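Local coordinates for GDP-mannose-dependent alpha-(1-6)-phosphatidylinositol monomannoside mannosyltransferase (Corynebacterium glutamicum, PDB 3OKP), which is a glycosyltransferase of the GT-B fold, built from two Rossmann-like domains, modelled here with guanosine-5'-diphosphate-alpha-d-mannose in its ligand pocket, at residues N12-R17 / K54-E59. Residues are numbered along the deposited sequence; the frame is centred on the assembly and turned at random.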
loop_
_atom_site.group_PDB
_atom_site.type_symbol
_atom_site.label_atom_id
_atom_site.label_comp_id
_atom_site.label_asym_id
_atom_site.label_seq_id
_atom_site.Cartn_x
_atom_site.Cartn_y
_atom_site.Cartn_z
ATOM N N ASN A 12 -5.713 17.008 -1.541
ATOM C CA ASN A 12 -7.073 16.846 -1.048
ATOM C C ASN A 12 -7.159 15.660 -0.080
ATOM O O ASN A 12 -8.189 15.441 0.556
ATOM C CB ASN A 12 -8.035 16.641 -2.223
ATOM C CG ASN A 12 -9.496 16.669 -1.801
ATOM O OD1 ASN A 12 -9.942 17.596 -1.129
ATOM N ND2 ASN A 12 -10.245 15.646 -2.196
ATOM N N ASP A 13 -6.067 14.906 0.025
ATOM C CA ASP A 13 -6.040 13.664 0.797
ATOM C C ASP A 13 -5.081 13.773 1.981
ATOM O O ASP A 13 -3.897 13.472 1.858
ATOM C CB ASP A 13 -5.613 12.491 -0.094
ATOM C CG ASP A 13 -6.422 12.395 -1.376
ATOM O OD1 ASP A 13 -7.663 12.255 -1.302
ATOM O OD2 ASP A 13 -5.804 12.446 -2.463
ATOM N N PHE A 14 -5.598 14.206 3.124
ATOM C CA PHE A 14 -4.778 14.375 4.322
ATOM C C PHE A 14 -5.581 13.953 5.550
ATOM O O PHE A 14 -6.802 14.110 5.565
ATOM C CB PHE A 14 -4.314 15.835 4.440
ATOM C CG PHE A 14 -3.123 16.034 5.346
ATOM C CD1 PHE A 14 -1.864 15.559 4.984
ATOM C CD2 PHE A 14 -3.257 16.719 6.551
ATOM C CE1 PHE A 14 -0.760 15.741 5.820
ATOM C CE2 PHE A 14 -2.158 16.909 7.393
ATOM C CZ PHE A 14 -0.908 16.420 7.024
ATOM N N PRO A 15 -4.908 13.382 6.573
ATOM C CA PRO A 15 -5.566 13.153 7.860
ATOM C C PRO A 15 -6.204 14.440 8.414
ATOM O O PRO A 15 -5.811 15.535 8.001
ATOM C CB PRO A 15 -4.418 12.695 8.760
ATOM C CG PRO A 15 -3.435 12.089 7.837
ATOM C CD PRO A 15 -3.518 12.885 6.575
ATOM N N PRO A 16 -7.153 14.321 9.367
ATOM C CA PRO A 16 -7.563 13.122 10.114
ATOM C C PRO A 16 -8.413 12.099 9.343
ATOM O O PRO A 16 -8.657 11.006 9.858
ATOM C CB PRO A 16 -8.346 13.700 11.295
ATOM C CG PRO A 16 -8.917 14.965 10.773
ATOM C CD PRO A 16 -7.921 15.511 9.785
ATOM N N ARG A 17 -8.860 12.447 8.136
ATOM C CA ARG A 17 -9.602 11.506 7.290
ATOM C C ARG A 17 -8.787 10.233 7.046
ATOM O O ARG A 17 -7.579 10.296 6.802
ATOM C CB ARG A 17 -10.000 12.162 5.960
ATOM C CG ARG A 17 -10.935 11.318 5.092
ATOM C CD ARG A 17 -11.379 12.076 3.849
ATOM N NE ARG A 17 -12.117 11.218 2.923
ATOM N N LYS A 54 -2.647 20.186 15.433
ATOM C CA LYS A 54 -2.045 20.549 16.715
ATOM C C LYS A 54 -1.036 19.497 17.211
ATOM O O LYS A 54 -0.132 19.817 17.989
ATOM C CB LYS A 54 -3.159 20.769 17.753
ATOM C CG LYS A 54 -2.735 21.381 19.086
ATOM C CD LYS A 54 -2.385 22.860 18.968
ATOM C CE LYS A 54 -2.105 23.458 20.340
ATOM N NZ LYS A 54 -1.294 24.707 20.239
ATOM N N THR A 55 -1.189 18.254 16.751
ATOM C CA THR A 55 -0.308 17.156 17.171
ATOM C C THR A 55 0.989 17.072 16.360
ATOM O O THR A 55 1.931 16.386 16.761
ATOM C CB THR A 55 -1.017 15.771 17.125
ATOM O OG1 THR A 55 -1.223 15.369 15.762
ATOM C CG2 THR A 55 -2.349 15.807 17.868
ATOM N N LEU A 56 1.032 17.773 15.232
ATOM C CA LEU A 56 2.148 17.673 14.287
ATOM C C LEU A 56 3.292 18.646 14.594
ATOM O O LEU A 56 3.077 19.692 15.213
ATOM C CB LEU A 56 1.640 17.871 12.850
ATOM C CG LEU A 56 0.477 16.978 12.395
ATOM C CD1 LEU A 56 -0.005 17.363 10.998
ATOM C CD2 LEU A 56 0.849 15.493 12.447
ATOM N N ASP A 57 4.505 18.289 14.170
ATOM C CA ASP A 57 5.672 19.169 14.321
ATOM C C ASP A 57 6.019 19.935 13.038
ATOM O O ASP A 57 7.057 20.599 12.961
ATOM C CB ASP A 57 6.895 18.412 14.874
ATOM C CG ASP A 57 7.338 17.242 13.993
ATOM O OD1 ASP A 57 6.651 16.899 13.004
ATOM O OD2 ASP A 57 8.394 16.654 14.310
ATOM N N TYR A 58 5.133 19.842 12.047
ATOM C CA TYR A 58 5.239 20.627 10.815
ATOM C C TYR A 58 3.936 21.385 10.530
ATOM O O TYR A 58 2.872 21.016 11.033
ATOM C CB TYR A 58 5.636 19.740 9.626
ATOM C CG TYR A 58 4.683 18.595 9.343
ATOM C CD1 TYR A 58 4.886 17.337 9.913
ATOM C CD2 TYR A 58 3.588 18.766 8.495
ATOM C CE1 TYR A 58 4.016 16.283 9.658
ATOM C CE2 TYR A 58 2.713 17.719 8.232
ATOM C CZ TYR A 58 2.930 16.483 8.816
ATOM O OH TYR A 58 2.071 15.445 8.550
ATOM N N GLU A 59 4.033 22.437 9.722
ATOM C CA GLU A 59 2.906 23.331 9.446
ATOM C C GLU A 59 1.914 22.754 8.435
ATOM O O GLU A 59 2.306 22.236 7.385
ATOM C CB GLU A 59 3.417 24.694 8.959
ATOM C CG GLU A 59 2.315 25.709 8.634
ATOM C CD GLU A 59 2.848 27.019 8.084
ATOM O OE1 GLU A 59 3.969 27.031 7.523
ATOM O OE2 GLU A 59 2.139 28.043 8.206
#
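Phe-14 and Tyr-58 approach each other from opposite directions and meet rim to rim in the N-terminal Rossmann-like domain of this GT-B glycosyltransferase. The first residue belongs to the loop that leaves strand 7-11 for helix 20-29, the second to the loop that leads from helix 46-53 into strand 59-63, an outermost strand of this domain's parallel sheet. Neither ring lies over the other, and their planes are steeply inclined, about 76° apart: CZ of Phe-14 sits at the edge of the tyrosine ring, close to its plane, 4.0 Å from CE2 of Tyr-58. Phe-14 holds its CG anti to the backbone N (chi1 -161°), which directs CZ toward Leu-56 and Tyr-58; CD of Pro-15 sits 3.4 Å above one face of the Phe-14 ring, toward its rim. Val-39, Ala-41 and Val-60 also touch Phe-14, which is buried. Tyr-58 has its CG between the backbone N and the carbonyl carbon (chi1 58°), and its ring extends past Leu-56, whose CB lies over one face toward the rim. Leu-56 brings one branch to the same phenylalanine corner, its CD1 4.2 Å from CZ of Phe-14. This small, mostly apolar contact thus joins a loop leaving the C-terminal end of one strand to a loop entering the N-terminal end of another, over strands 37-42 and 59-63. At its shortest approach, OH of Tyr-58 meets the C-H edge of Phe-14 in van der Waals contact, 3.5 Å from CZ.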